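Local structure of Ets DNA-binding protein pokkuri (Drosophila melanogaster, 1SV0) at residues 62-65 / 66-70; 11-15 / 16-20. The protein represses transcription as an Ets-family regulator that restrains photoreceptor development against RAS signalling, here represented by its SAM (Pointed) domain bound to that of Mae. The protein carries 1 engineered substitution. One frame throughout, in Å; residues are numbered along the deposited sequence.

Contact 1: 62-65 / 66-70; sequences GDVL and HNVLQ
The carbonyl oxygen of His-66, whose own N donates to Gly-62 O at 2.9 Å, is gripped by two donors from one residue: Gln-70 N at 2.9 Å and Gln-70 NE2 at 3.2 Å from His-66 O. Both belong to the opening turns of helix 62-77, the long C-terminal helix of the SAM fold. The side-chain donor sits 37° above the carbonyl plane. The fold-back goes with torsions away from the staggered positions, chi1 -93° and chi2 13°, though a crystal neighbour also touches this side chain. It also places NE2 over one face of the His-66 ring, offset toward its rim.

The helical pattern, N-H of residue i+4 to C=O of residue i, continues regularly, Leu-69 N reaching Leu-65 O at 2.9 Å. Asn-67 also donates its N to Asp-63 O, while its OD1 is bound by Arg-51. The Asp-63 carboxylate turns back weakly on Val-64 N, but its main partner is Arg-60 of the Mae chain, a salt bridge made through OD1. Met-56 of that chain packs on Asp-63, Val-64 and Asn-67, so this face of the helix start is part of the interface with Mae, consistent with the end-helix surface by which SAM domains associate. Another face is internal: Leu-65 and Leu-69 both pack on Phe-54, and Leu-65 also meets Cys-25.

Between the valines the apolar contact is modest. Val-68 CG2 lies beside its own backbone N, 4.3 Å from Val-64 CG1 and 3.3 Å from Val-64 O.

Contact 2: 11-15 / 16-20; sequences RLWSR and EDVLV
A capping box starts helix 15-28 of this SAM domain, with Ser-14 as the N-cap and Asp-17 three residues on. Each residue binds the backbone N of the other. Ser-14 N points almost straight at the carboxylate, 2.8 Å from Asp-17 OD2 with an N-H...O angle of 175°; the oxygen is met on its anti side, 27° out of the carboxylate plane. In return Asp-17 N donates to Ser-14 OG at 3.1 Å. The serine hydroxyl is set for this by a chi1 of 64°, which holds OG between the backbone N and the carbonyl carbon, while Asp-17 swings CG beside its own N and back over the helix start. The regular backbone pattern then takes over, Val-18 N donating to Ser-14 O.

Apolar atoms follow the same turn. Trp-13 CB rests 3.5 Å from Asp-17 CB, and the ring begins close by, its CG 3.7 Å from Asp-17 CB. Val-18 CG2 stands at the edge of the indole, near its plane, and lies 4.1 Å from Trp-13 CB. Pairing the residue before the N-cap with the fourth residue of the helix is the arrangement of a hydrophobic staple, here laid alongside the capping box. The indole continues inward, where it meets the ring of Phe-21 and packs on Leu-69 and Leu-72, and its NE1 donates to Pro-7 O.

The serine hydroxyl thus gives Asp-17 N, in the first turn, an acceptor that no preceding turn provides, and the carboxylate takes up the N-H of the N-cap residue itself. The carboxylate of Asp-17, close to the positive end of the helix dipole, would probably be stabilised in its charged form.

From the N terminus the chain first passes the 3-10 segment 11-12 and enters helix 15-28 through contact 2; contact 1 follows much later, at the start of helix 62-77. The two are therefore in series, neither nested nor crossed, and each is formed by consecutive residues rather than by the closing of a long loop. Their centres are 15 Å apart, on opposite sides of the centre of the chain. They nevertheless touch, Leu-69 CD1 lying 4.0 Å from Trp-13 CZ3. Phe-21 of helix 15-28 adds a second tie, meeting both Trp-13 and Val-68, so helix 15-28 and the residue leading into it are both packed against helix 62-77.

Contact 1: 62-65 / 66-70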
# COMPACT_ATOMS: atom_id res chain seq x y z
N GLY A 62 4.04 0.84 -6.16
CA GLY A 62 5.07 1.87 -6.17
C GLY A 62 4.61 3.20 -5.61
O GLY A 62 5.38 3.88 -4.91
N ASP A 63 3.37 3.59 -5.90
CA ASP A 63 2.86 4.86 -5.41
C ASP A 63 2.72 4.88 -3.90
O ASP A 63 2.97 5.90 -3.26
CB ASP A 63 1.53 5.23 -6.09
CG ASP A 63 0.47 4.13 -5.98
OD1 ASP A 63 -0.64 4.35 -6.51
OD2 ASP A 63 0.72 3.06 -5.37
N VAL A 64 2.33 3.74 -3.32
CA VAL A 64 2.21 3.65 -1.87
C VAL A 64 3.60 3.84 -1.24
O VAL A 64 3.77 4.66 -0.34
CB VAL A 64 1.66 2.27 -1.43
CG1 VAL A 64 1.74 2.14 0.10
CG2 VAL A 64 0.23 2.10 -1.90
N LEU A 65 4.57 3.08 -1.73
CA LEU A 65 5.94 3.17 -1.21
C LEU A 65 6.47 4.59 -1.30
O LEU A 65 7.07 5.11 -0.36
CB LEU A 65 6.89 2.25 -1.99
CG LEU A 65 6.63 0.75 -1.88
CD1 LEU A 65 7.63 -0.00 -2.75
CD2 LEU A 65 6.75 0.32 -0.41
N HIS A 66 6.24 5.23 -2.44
CA HIS A 66 6.69 6.60 -2.65
C HIS A 66 6.07 7.51 -1.60
O HIS A 66 6.76 8.28 -0.95
CB HIS A 66 6.30 7.07 -4.06
CG HIS A 66 6.61 8.51 -4.32
ND1 HIS A 66 5.68 9.51 -4.15
CD2 HIS A 66 7.73 9.11 -4.77
CE1 HIS A 66 6.22 10.67 -4.48
NE2 HIS A 66 7.46 10.46 -4.86
N ASN A 67 4.76 7.41 -1.43
CA ASN A 67 4.09 8.26 -0.45
C ASN A 67 4.59 8.02 0.96
O ASN A 67 4.78 8.97 1.72
CB ASN A 67 2.58 8.09 -0.54
CG ASN A 67 2.02 8.66 -1.82
OD1 ASN A 67 2.53 9.66 -2.33
ND2 ASN A 67 0.97 8.04 -2.36
N VAL A 68 4.84 6.76 1.31
CA VAL A 68 5.34 6.47 2.65
C VAL A 68 6.69 7.15 2.83
O VAL A 68 6.93 7.80 3.86
CB VAL A 68 5.52 4.96 2.87
CG1 VAL A 68 6.28 4.72 4.17
CG2 VAL A 68 4.16 4.29 2.93
N LEU A 69 7.56 7.00 1.84
CA LEU A 69 8.88 7.61 1.92
C LEU A 69 8.76 9.13 2.06
O LEU A 69 9.39 9.72 2.93
CB LEU A 69 9.69 7.26 0.67
CG LEU A 69 11.12 7.79 0.57
CD1 LEU A 69 11.91 7.36 1.80
CD2 LEU A 69 11.79 7.28 -0.72
N GLN A 70 7.97 9.76 1.20
CA GLN A 70 7.78 11.21 1.25
C GLN A 70 7.30 11.60 2.66
O GLN A 70 7.75 12.60 3.22
CB GLN A 70 6.73 11.65 0.23
CG GLN A 70 7.24 12.08 -1.16
CD GLN A 70 8.69 11.72 -1.46
OE1 GLN A 70 9.59 12.54 -1.27
NE2 GLN A 70 8.91 10.50 -1.93

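Contact 2: 11-15 / 16-20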
# COMPACT_ATOMS: atom_id res chain seq x y z
N ARG A 11 16.80 10.82 3.61
CA ARG A 11 17.79 11.38 2.70
C ARG A 11 19.22 11.07 3.15
O ARG A 11 20.16 11.23 2.37
CB ARG A 11 17.59 12.89 2.58
CG ARG A 11 16.36 13.28 1.78
CD ARG A 11 16.13 14.78 1.82
NE ARG A 11 15.47 15.20 3.05
CZ ARG A 11 15.93 16.15 3.87
NH1 ARG A 11 17.06 16.77 3.58
NH2 ARG A 11 15.24 16.47 4.96
N LEU A 12 19.37 10.63 4.39
CA LEU A 12 20.69 10.30 4.91
C LEU A 12 20.96 8.80 4.94
O LEU A 12 22.01 8.35 5.39
CB LEU A 12 20.85 10.88 6.32
CG LEU A 12 20.62 12.39 6.46
CD1 LEU A 12 20.86 12.81 7.90
CD2 LEU A 12 21.55 13.15 5.53
N TRP A 13 20.01 8.01 4.45
CA TRP A 13 20.17 6.56 4.45
C TRP A 13 21.29 6.04 3.57
O TRP A 13 21.53 6.57 2.48
CB TRP A 13 18.87 5.87 4.02
CG TRP A 13 17.76 5.97 5.02
CD1 TRP A 13 17.87 6.38 6.32
CD2 TRP A 13 16.39 5.62 4.82
NE1 TRP A 13 16.65 6.31 6.94
CE2 TRP A 13 15.72 5.84 6.04
CE3 TRP A 13 15.66 5.15 3.72
CZ2 TRP A 13 14.35 5.60 6.20
CZ3 TRP A 13 14.29 4.90 3.89
CH2 TRP A 13 13.66 5.13 5.12
N SER A 14 21.96 5.00 4.05
CA SER A 14 23.03 4.36 3.29
C SER A 14 22.30 3.41 2.33
O SER A 14 21.07 3.31 2.39
CB SER A 14 23.91 3.54 4.23
OG SER A 14 23.17 2.49 4.83
N ARG A 15 23.03 2.72 1.47
CA ARG A 15 22.40 1.78 0.55
C ARG A 15 21.74 0.65 1.35
O ARG A 15 20.62 0.22 1.03
CB ARG A 15 23.41 1.17 -0.43
CG ARG A 15 23.77 2.07 -1.60
CD ARG A 15 24.59 1.31 -2.64
NE ARG A 15 24.74 2.07 -3.88
CZ ARG A 15 25.28 1.58 -4.99
NH1 ARG A 15 25.73 0.33 -5.02
NH2 ARG A 15 25.36 2.33 -6.08
N GLU A 16 22.43 0.16 2.37
CA GLU A 16 21.88 -0.92 3.16
C GLU A 16 20.67 -0.46 3.97
O GLU A 16 19.77 -1.25 4.23
CB GLU A 16 22.93 -1.54 4.08
CG GLU A 16 22.41 -2.76 4.86
CD GLU A 16 21.62 -3.75 3.99
OE1 GLU A 16 22.19 -4.26 2.99
OE2 GLU A 16 20.43 -4.02 4.30
N ASP A 17 20.65 0.81 4.37
CA ASP A 17 19.50 1.35 5.11
C ASP A 17 18.30 1.30 4.17
O ASP A 17 17.20 0.93 4.57
CB ASP A 17 19.71 2.81 5.53
CG ASP A 17 20.77 2.99 6.61
OD1 ASP A 17 20.87 2.11 7.50
OD2 ASP A 17 21.48 4.02 6.58
N VAL A 18 18.54 1.67 2.91
CA VAL A 18 17.50 1.68 1.90
C VAL A 18 16.92 0.28 1.71
O VAL A 18 15.71 0.12 1.58
CB VAL A 18 18.05 2.21 0.54
CG1 VAL A 18 17.09 1.87 -0.60
CG2 VAL A 18 18.22 3.72 0.61
N LEU A 19 17.77 -0.74 1.72
CA LEU A 19 17.28 -2.10 1.54
C LEU A 19 16.44 -2.56 2.73
O LEU A 19 15.44 -3.25 2.56
CB LEU A 19 18.43 -3.07 1.30
CG LEU A 19 19.27 -2.81 0.04
CD1 LEU A 19 20.35 -3.88 -0.08
CD2 LEU A 19 18.40 -2.80 -1.20
N VAL A 20 16.88 -2.20 3.94
CA VAL A 20 16.16 -2.57 5.16
C VAL A 20 14.76 -1.99 5.09
O VAL A 20 13.77 -2.68 5.34
CB VAL A 20 16.88 -2.03 6.42
CG1 VAL A 20 15.94 -2.04 7.62
CG2 VAL A 20 18.12 -2.87 6.70